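Local coordinates for yeast glycogen phosphorylase (Saccharomyces cerevisiae, PDB 1YGP), which belongs to the pyridoxal-phosphate-containing carbohydrate phosphorylases of the GT-B clan, here a dimer whose subunits each contain two alpha/beta domains, at residues W521-N526 / E543-M548; S176-G181 / N273-R278; L627-M632 / E682-L687. All blocks are in the same frame, centred on the assembly; numbering follows the deposited sequence.

Contact 1 of 3, residues W521-N526 / E543-M548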
loop_
_atom_site.group_PDB
_atom_site.type_symbol
_atom_site.label_atom_id
_atom_site.label_comp_id
_atom_site.label_asym_id
_atom_site.label_seq_id
_atom_site.Cartn_x
_atom_site.Cartn_y
_atom_site.Cartn_z
ATOM N N TRP A 521 -27.218 10.085 -10.097
ATOM C CA TRP A 521 -27.998 9.424 -11.109
ATOM C C TRP A 521 -28.659 10.323 -12.153
ATOM O O TRP A 521 -28.945 9.802 -13.236
ATOM C CB TRP A 521 -28.955 8.508 -10.321
ATOM C CG TRP A 521 -28.083 7.451 -9.628
ATOM C CD1 TRP A 521 -28.009 7.361 -8.257
ATOM C CD2 TRP A 521 -27.233 6.556 -10.250
ATOM N NE1 TRP A 521 -27.114 6.431 -8.006
ATOM C CE2 TRP A 521 -26.628 5.931 -9.150
ATOM C CE3 TRP A 521 -26.870 6.185 -11.549
ATOM C CZ2 TRP A 521 -25.661 4.939 -9.336
ATOM C CZ3 TRP A 521 -25.904 5.197 -11.735
ATOM C CH2 TRP A 521 -25.303 4.583 -10.638
ATOM N N LEU A 522 -28.846 11.646 -11.945
ATOM C CA LEU A 522 -29.343 12.534 -12.997
ATOM C C LEU A 522 -28.278 13.538 -13.435
ATOM O O LEU A 522 -27.937 13.640 -14.615
ATOM C CB LEU A 522 -30.581 13.304 -12.528
ATOM C CG LEU A 522 -31.240 14.396 -13.392
ATOM C CD1 LEU A 522 -31.646 13.843 -14.723
ATOM C CD2 LEU A 522 -32.508 14.888 -12.736
ATOM N N LYS A 523 -27.677 14.285 -12.517
ATOM C CA LYS A 523 -26.747 15.322 -12.947
ATOM C C LYS A 523 -25.399 14.761 -13.345
ATOM O O LYS A 523 -24.816 15.233 -14.319
ATOM C CB LYS A 523 -26.564 16.375 -11.844
ATOM C CG LYS A 523 -25.767 17.534 -12.375
ATOM C CD LYS A 523 -25.701 18.625 -11.357
ATOM C CE LYS A 523 -24.806 19.752 -11.883
ATOM N NZ LYS A 523 -25.167 20.218 -13.215
ATOM N N GLN A 524 -24.866 13.766 -12.644
ATOM C CA GLN A 524 -23.599 13.202 -13.040
ATOM C C GLN A 524 -23.795 12.340 -14.273
ATOM O O GLN A 524 -23.190 12.611 -15.310
ATOM C CB GLN A 524 -23.038 12.369 -11.927
ATOM C CG GLN A 524 -21.590 11.994 -12.178
ATOM C CD GLN A 524 -20.863 11.784 -10.871
ATOM O OE1 GLN A 524 -20.053 10.891 -10.702
ATOM N NE2 GLN A 524 -21.078 12.615 -9.863
ATOM N N ALA A 525 -24.667 11.334 -14.176
ATOM C CA ALA A 525 -24.890 10.398 -15.258
ATOM C C ALA A 525 -25.508 10.987 -16.502
ATOM O O ALA A 525 -25.194 10.507 -17.589
ATOM C CB ALA A 525 -25.790 9.257 -14.804
ATOM N N ASN A 526 -26.354 12.023 -16.400
ATOM C CA ASN A 526 -27.019 12.562 -17.576
ATOM C C ASN A 526 -27.054 14.088 -17.604
ATOM O O ASN A 526 -28.126 14.713 -17.580
ATOM C CB ASN A 526 -28.431 12.000 -17.624
ATOM C CG ASN A 526 -29.085 12.009 -19.005
ATOM O OD1 ASN A 526 -28.660 12.670 -19.963
ATOM N ND2 ASN A 526 -30.171 11.261 -19.175
ATOM N N GLU A 543 -31.748 24.044 -8.651
ATOM C CA GLU A 543 -32.485 23.865 -7.405
ATOM C C GLU A 543 -33.434 22.668 -7.382
ATOM O O GLU A 543 -33.734 22.115 -6.316
ATOM C CB GLU A 543 -33.301 25.093 -7.105
ATOM N N TYR A 544 -33.853 22.217 -8.580
ATOM C CA TYR A 544 -34.708 21.056 -8.753
ATOM C C TYR A 544 -34.026 19.807 -8.188
ATOM O O TYR A 544 -34.711 18.863 -7.799
ATOM C CB TYR A 544 -35.038 20.871 -10.254
ATOM C CG TYR A 544 -33.911 20.470 -11.201
ATOM C CD1 TYR A 544 -33.078 21.447 -11.764
ATOM C CD2 TYR A 544 -33.662 19.120 -11.486
ATOM C CE1 TYR A 544 -32.005 21.073 -12.592
ATOM C CE2 TYR A 544 -32.590 18.738 -12.308
ATOM C CZ TYR A 544 -31.768 19.721 -12.853
ATOM O OH TYR A 544 -30.692 19.358 -13.634
ATOM N N LEU A 545 -32.684 19.757 -8.080
ATOM C CA LEU A 545 -32.001 18.588 -7.511
ATOM C C LEU A 545 -32.222 18.525 -6.015
ATOM O O LEU A 545 -32.272 17.443 -5.449
ATOM C CB LEU A 545 -30.520 18.660 -7.840
ATOM C CG LEU A 545 -30.274 18.596 -9.343
ATOM C CD1 LEU A 545 -28.888 19.074 -9.694
ATOM C CD2 LEU A 545 -30.537 17.165 -9.791
ATOM N N LEU A 546 -32.369 19.669 -5.351
ATOM C CA LEU A 546 -32.767 19.684 -3.962
ATOM C C LEU A 546 -34.277 19.507 -3.861
ATOM O O LEU A 546 -34.759 18.805 -2.962
ATOM C CB LEU A 546 -32.396 20.990 -3.304
ATOM C CG LEU A 546 -31.021 21.158 -2.704
ATOM C CD1 LEU A 546 -30.157 19.920 -2.850
ATOM C CD2 LEU A 546 -30.381 22.306 -3.414
ATOM N N ASP A 547 -35.062 20.120 -4.755
ATOM C CA ASP A 547 -36.499 19.944 -4.697
ATOM C C ASP A 547 -37.032 19.221 -5.921
ATOM O O ASP A 547 -37.574 19.842 -6.839
ATOM C CB ASP A 547 -37.185 21.302 -4.557
ATOM C CG ASP A 547 -38.695 21.203 -4.342
ATOM O OD1 ASP A 547 -39.183 20.194 -3.808
ATOM O OD2 ASP A 547 -39.382 22.156 -4.723
ATOM N N MET A 548 -36.952 17.887 -5.911
ATOM C CA MET A 548 -37.405 17.091 -7.046
ATOM C C MET A 548 -38.882 17.284 -7.381
ATOM O O MET A 548 -39.318 17.068 -8.514
ATOM C CB MET A 548 -37.170 15.603 -6.798
ATOM C CG MET A 548 -35.752 15.132 -6.899
ATOM S SD MET A 548 -35.070 15.649 -8.478
ATOM C CE MET A 548 -34.832 14.081 -9.246
#
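L522 reaches from helix 518-524 into an apolar cluster with Y544, L545 and M548. Its CG lies anti to the backbone N (chi1 175°), which sends CD2 across to the other segment, and this one methyl meets all three partners. It comes to the edge of the Y544 ring, close to the ring plane, with CD2 3.9 Å from Y544 CE2. A second branched tip, L545 CD2, lies 4.2 Å from L522 CD2, and the bent end of M548 closes the group with CE 4.3 Å from that same methyl. One face of the tyrosine ring is covered by its neighbour in sequence, L545, whose CG sits 3.8 Å above the plane and toward the rim. L529 of helix 527-536 touches L522, while A530 and I533 of that helix touch Y544. The contact thus folds the irregular chain after helix 527-536 back onto helix 518-524 in the GT-B framework. W521, one residue before L522, touches the pyridoxal-5'-phosphate cofactor itself, whereas the side chain of L522 is about 13 Å from it. K523, partly exposed, forms the more open margin. Its aliphatic chain passes L545 at about a right angle, K523 CD lying 3.6 Å from L545 CD1. Beyond CD the chain bends at chi4, and NZ makes a salt bridge with E542, just ahead of the second segment. No hydrogen bond joins the two segments.

Contact 2 of 3, residues S176-G181 / N273-R278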
loop_
_atom_site.group_PDB
_atom_site.type_symbol
_atom_site.label_atom_id
_atom_site.label_comp_id
_atom_site.label_asym_id
_atom_site.label_seq_id
_atom_site.Cartn_x
_atom_site.Cartn_y
_atom_site.Cartn_z
ATOM N N SER A 176 -27.156 11.947 0.633
ATOM C CA SER A 176 -28.291 12.763 1.049
ATOM C C SER A 176 -28.166 13.273 2.486
ATOM O O SER A 176 -28.531 14.424 2.775
ATOM C CB SER A 176 -29.576 11.970 0.905
ATOM O OG SER A 176 -29.670 11.488 -0.430
ATOM N N MET A 177 -27.586 12.486 3.388
ATOM C CA MET A 177 -27.399 12.931 4.744
ATOM C C MET A 177 -26.459 14.130 4.716
ATOM O O MET A 177 -26.789 15.161 5.313
ATOM C CB MET A 177 -26.810 11.809 5.598
ATOM C CG MET A 177 -27.875 10.869 6.170
ATOM S SD MET A 177 -27.129 9.472 7.052
ATOM C CE MET A 177 -27.250 8.170 5.879
ATOM N N ALA A 178 -25.378 14.066 3.918
ATOM C CA ALA A 178 -24.432 15.170 3.824
ATOM C C ALA A 178 -25.051 16.395 3.211
ATOM O O ALA A 178 -24.772 17.501 3.666
ATOM C CB ALA A 178 -23.227 14.816 2.969
ATOM N N THR A 179 -25.917 16.243 2.203
ATOM C CA THR A 179 -26.572 17.410 1.601
ATOM C C THR A 179 -27.488 18.054 2.624
ATOM O O THR A 179 -27.528 19.273 2.767
ATOM C CB THR A 179 -27.392 17.000 0.363
ATOM O OG1 THR A 179 -26.438 16.511 -0.555
ATOM C CG2 THR A 179 -28.117 18.107 -0.334
ATOM N N GLU A 180 -28.188 17.221 3.389
ATOM C CA GLU A 180 -29.129 17.710 4.373
ATOM C C GLU A 180 -28.516 18.197 5.681
ATOM O O GLU A 180 -29.251 18.598 6.588
ATOM C CB GLU A 180 -30.149 16.597 4.622
ATOM C CG GLU A 180 -31.167 16.694 3.505
ATOM C CD GLU A 180 -32.359 15.751 3.531
ATOM O OE1 GLU A 180 -32.641 15.147 4.565
ATOM O OE2 GLU A 180 -33.023 15.628 2.503
ATOM N N GLY A 181 -27.192 18.202 5.831
ATOM C CA GLY A 181 -26.555 18.604 7.077
ATOM C C GLY A 181 -27.016 17.749 8.257
ATOM O O GLY A 181 -27.157 18.259 9.367
ATOM N N ASN A 273 -20.961 21.258 4.271
ATOM C CA ASN A 273 -21.018 20.323 5.381
ATOM C C ASN A 273 -20.419 19.111 4.698
ATOM O O ASN A 273 -20.814 18.793 3.566
ATOM C CB ASN A 273 -22.494 20.135 5.769
ATOM C CG ASN A 273 -22.850 19.681 7.186
ATOM O OD1 ASN A 273 -23.060 18.489 7.446
ATOM N ND2 ASN A 273 -23.000 20.620 8.130
ATOM N N VAL A 274 -19.343 18.578 5.270
ATOM C CA VAL A 274 -18.728 17.390 4.725
ATOM C C VAL A 274 -18.732 16.406 5.870
ATOM O O VAL A 274 -18.191 16.639 6.955
ATOM C CB VAL A 274 -17.282 17.636 4.249
ATOM C CG1 VAL A 274 -16.664 16.361 3.720
ATOM C CG2 VAL A 274 -17.291 18.647 3.135
ATOM N N ASN A 275 -19.429 15.313 5.605
ATOM C CA ASN A 275 -19.557 14.258 6.565
ATOM C C ASN A 275 -18.569 13.146 6.325
ATOM O O ASN A 275 -17.793 13.220 5.378
ATOM C CB ASN A 275 -20.981 13.759 6.531
ATOM C CG ASN A 275 -21.829 14.571 7.496
ATOM O OD1 ASN A 275 -23.035 14.677 7.331
ATOM N ND2 ASN A 275 -21.309 15.179 8.553
ATOM N N ASN A 276 -18.538 12.080 7.105
ATOM C CA ASN A 276 -17.452 11.138 7.017
ATOM C C ASN A 276 -17.861 9.679 6.955
ATOM O O ASN A 276 -18.904 9.268 7.495
ATOM C CB ASN A 276 -16.574 11.406 8.211
ATOM C CG ASN A 276 -15.349 10.519 8.275
ATOM O OD1 ASN A 276 -15.202 9.703 9.175
ATOM N ND2 ASN A 276 -14.437 10.611 7.326
ATOM N N LEU A 277 -17.040 8.922 6.229
ATOM C CA LEU A 277 -17.204 7.493 6.111
ATOM C C LEU A 277 -15.935 7.001 6.774
ATOM O O LEU A 277 -14.861 7.524 6.440
ATOM C CB LEU A 277 -17.268 7.137 4.647
ATOM C CG LEU A 277 -17.502 5.707 4.163
ATOM C CD1 LEU A 277 -18.740 5.121 4.819
ATOM C CD2 LEU A 277 -17.688 5.721 2.648
ATOM N N ARG A 278 -16.029 6.109 7.759
ATOM C CA ARG A 278 -14.852 5.599 8.415
ATOM C C ARG A 278 -14.834 4.108 8.158
ATOM O O ARG A 278 -15.773 3.374 8.495
ATOM C CB ARG A 278 -14.904 5.894 9.910
ATOM C CG ARG A 278 -13.679 5.294 10.593
ATOM C CD ARG A 278 -13.432 5.871 11.959
ATOM N NE ARG A 278 -12.756 7.147 11.826
ATOM C CZ ARG A 278 -12.165 7.778 12.840
ATOM N NH1 ARG A 278 -12.176 7.269 14.070
ATOM N NH2 ARG A 278 -11.502 8.907 12.604
#
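Helix 165-179 closes in a Schellman motif at G181, and there it packs against N273 and N275, where the chain runs into strand 274-284. G181 takes positive phi (58°), and its N returns a weak bond to A178 O, while E180 N still makes a regular helical bond to S176 O. The residues that meet this helix end alternate along the chain: N273 and N275 are directed toward it, and V274 between them is directed away. With CG anti to the backbone N (chi1 -156°), N273 brings its side chain against G181, placing N273 CG 3.9 Å from G181 CA. Its CB lies 4.1 Å from A178 O. Two residues further on, N275 packs on A178, and the two beta carbons, A178 CB and N275 CB, stand 4.3 Å apart. The contact is buried and made by packing, without a hydrogen bond between the segments. F91 of helix 65-94 touches both asparagine side chains, and M177 reaches A184 on strand 184-189, the parallel neighbour of strand 274-284. Helices packed in this way on a central sheet are typical of the alpha/beta, Rossmann-like domains of GT-B proteins.

Contact 3 of 3, residues L627-M632 / E682-L687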
loop_
_atom_site.group_PDB
_atom_site.type_symbol
_atom_site.label_atom_id
_atom_site.label_comp_id
_atom_site.label_asym_id
_atom_site.label_seq_id
_atom_site.Cartn_x
_atom_site.Cartn_y
_atom_site.Cartn_z
ATOM N N LEU A 627 -35.420 -16.803 -34.061
ATOM C CA LEU A 627 -35.956 -17.956 -34.761
ATOM C C LEU A 627 -37.140 -17.578 -35.646
ATOM O O LEU A 627 -37.255 -18.041 -36.785
ATOM C CB LEU A 627 -36.351 -18.996 -33.723
ATOM C CG LEU A 627 -35.582 -20.307 -33.711
ATOM C CD1 LEU A 627 -34.123 -20.151 -34.152
ATOM C CD2 LEU A 627 -35.711 -20.838 -32.302
ATOM N N ALA A 628 -37.987 -16.686 -35.161
ATOM C CA ALA A 628 -39.108 -16.207 -35.927
ATOM C C ALA A 628 -38.636 -15.386 -37.134
ATOM O O ALA A 628 -39.125 -15.566 -38.251
ATOM C CB ALA A 628 -39.971 -15.360 -35.016
ATOM N N MET A 629 -37.623 -14.536 -36.973
ATOM C CA MET A 629 -37.095 -13.695 -38.041
ATOM C C MET A 629 -36.532 -14.526 -39.172
ATOM O O MET A 629 -36.864 -14.360 -40.342
ATOM C CB MET A 629 -35.957 -12.824 -37.585
ATOM C CG MET A 629 -36.179 -11.923 -36.409
ATOM S SD MET A 629 -34.643 -10.996 -36.215
ATOM C CE MET A 629 -35.296 -9.428 -36.711
ATOM N N LYS A 630 -35.670 -15.447 -38.777
ATOM C CA LYS A 630 -34.969 -16.320 -39.680
ATOM C C LYS A 630 -35.900 -17.167 -40.508
ATOM O O LYS A 630 -35.773 -17.249 -41.733
ATOM C CB LYS A 630 -34.026 -17.205 -38.866
ATOM C CG LYS A 630 -32.591 -16.724 -38.955
ATOM C CD LYS A 630 -32.216 -16.978 -40.406
ATOM C CE LYS A 630 -30.834 -16.561 -40.778
ATOM N NZ LYS A 630 -29.868 -17.335 -40.024
ATOM N N ASN A 631 -36.875 -17.753 -39.817
ATOM C CA ASN A 631 -37.883 -18.589 -40.439
ATOM C C ASN A 631 -38.683 -17.789 -41.463
ATOM O O ASN A 631 -38.986 -18.244 -42.564
ATOM C CB ASN A 631 -38.798 -19.117 -39.362
ATOM C CG ASN A 631 -39.589 -20.315 -39.837
ATOM O OD1 ASN A 631 -39.133 -21.453 -39.697
ATOM N ND2 ASN A 631 -40.780 -20.128 -40.407
ATOM N N MET A 632 -38.988 -16.539 -41.122
ATOM C CA MET A 632 -39.744 -15.641 -41.967
ATOM C C MET A 632 -38.948 -15.402 -43.239
ATOM O O MET A 632 -39.488 -15.624 -44.330
ATOM C CB MET A 632 -39.993 -14.325 -41.217
ATOM C CG MET A 632 -41.059 -13.441 -41.836
ATOM S SD MET A 632 -41.481 -11.972 -40.865
ATOM C CE MET A 632 -42.638 -12.741 -39.772
ATOM N N GLU A 682 -25.462 -12.382 -41.121
ATOM C CA GLU A 682 -25.742 -11.460 -42.207
ATOM C C GLU A 682 -27.179 -11.332 -42.668
ATOM O O GLU A 682 -27.640 -10.225 -42.925
ATOM C CB GLU A 682 -24.922 -11.844 -43.416
ATOM N N SER A 683 -27.902 -12.451 -42.696
ATOM C CA SER A 683 -29.274 -12.526 -43.182
ATOM C C SER A 683 -30.257 -11.562 -42.537
ATOM O O SER A 683 -31.124 -10.999 -43.211
ATOM C CB SER A 683 -29.799 -13.936 -42.982
ATOM O OG SER A 683 -28.756 -14.867 -42.711
ATOM N N ILE A 684 -30.132 -11.333 -41.229
ATOM C CA ILE A 684 -31.084 -10.465 -40.563
ATOM C C ILE A 684 -30.596 -9.024 -40.570
ATOM O O ILE A 684 -31.088 -8.193 -39.804
ATOM C CB ILE A 684 -31.351 -10.949 -39.094
ATOM C CG1 ILE A 684 -30.085 -11.081 -38.261
ATOM C CG2 ILE A 684 -32.052 -12.284 -39.192
ATOM C CD1 ILE A 684 -30.380 -11.325 -36.777
ATOM N N GLU A 685 -29.589 -8.733 -41.390
ATOM C CA GLU A 685 -29.029 -7.409 -41.605
ATOM C C GLU A 685 -29.097 -6.339 -40.504
ATOM O O GLU A 685 -29.604 -5.229 -40.671
ATOM C CB GLU A 685 -29.665 -6.880 -42.897
ATOM N N HIS A 686 -28.535 -6.662 -39.326
ATOM C CA HIS A 686 -28.466 -5.760 -38.171
ATOM C C HIS A 686 -29.816 -5.391 -37.566
ATOM O O HIS A 686 -29.943 -4.386 -36.863
ATOM C CB HIS A 686 -27.752 -4.429 -38.505
ATOM C CG HIS A 686 -26.379 -4.599 -39.122
ATOM N ND1 HIS A 686 -25.812 -3.821 -40.029
ATOM C CD2 HIS A 686 -25.507 -5.621 -38.849
ATOM C CE1 HIS A 686 -24.641 -4.324 -40.322
ATOM N NE2 HIS A 686 -24.471 -5.407 -39.601
ATOM N N LEU A 687 -30.862 -6.183 -37.786
ATOM C CA LEU A 687 -32.123 -5.895 -37.153
ATOM C C LEU A 687 -32.072 -6.278 -35.697
ATOM O O LEU A 687 -32.884 -5.759 -34.938
ATOM C CB LEU A 687 -33.257 -6.651 -37.838
ATOM C CG LEU A 687 -34.031 -5.958 -38.941
ATOM C CD1 LEU A 687 -34.395 -4.542 -38.537
ATOM C CD2 LEU A 687 -33.156 -5.836 -40.156
#
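S683 meets K630 of helix 615-634 at the outer margin of this contact, where K630 CE approaches S683 OG to 3.3 Å. Both polar ends share D681, just before the segment: the lysine NZ in a salt bridge, the serine hydroxyl in a hydrogen bond. S683 lies in a short turn that runs on through I684 and is closed by E685 N bonding to E682 O. I684 points toward the helix. Its CG2 lies anti to the carbonyl carbon and ends 4.2 Å from M629 SD, with the two side chains crossing at about a right angle. From I684 the chain enters a type I' beta turn, with E685 and H686 at its corners, both at positive phi; L687 N closes it with a 2.9 Å bond to I684 O. The turn brings L687 back to the helix, and M629, bent at chi3 (111°), lays its CE 3.6 Å from L687 CB. M629 thus bridges the residues at the two ends of the turn. V642 of helix 639-645 also touches M629, and A643 touches L687. L687 leads directly into strand 688-693, an outermost strand, within this chain, of the parallel sheet, and its backbone bonds to K649 on the adjacent strand 649-654, so helices 615-634 and 639-645 both pack where strand 688-693 begins.

Along the chain contact 2 closes first, then contact 1, then contact 3. Contact 2 belongs to the mixed sheet of the N-terminal half, through strand 274-284 and helix 165-179, whereas contact 3 borders the parallel sheet of the C-terminal half at strand 688-693. Contact 1 lies in the helical region between the strands of these two sheets in sequence. Contacts 1 and 2 have centres 17 Å apart and touch directly, L546 CD1 lying 3.7 Å from T179 CG2. Contact 3 is remote, its centre 41 Å from that of contact 1 and 53 Å from that of contact 2. Contacts 2 and 3 thus lie in different sheet-containing domains, on opposite sides of the chain's centre, while contact 1, through W521, adjoins the pyridoxal-5'-phosphate site.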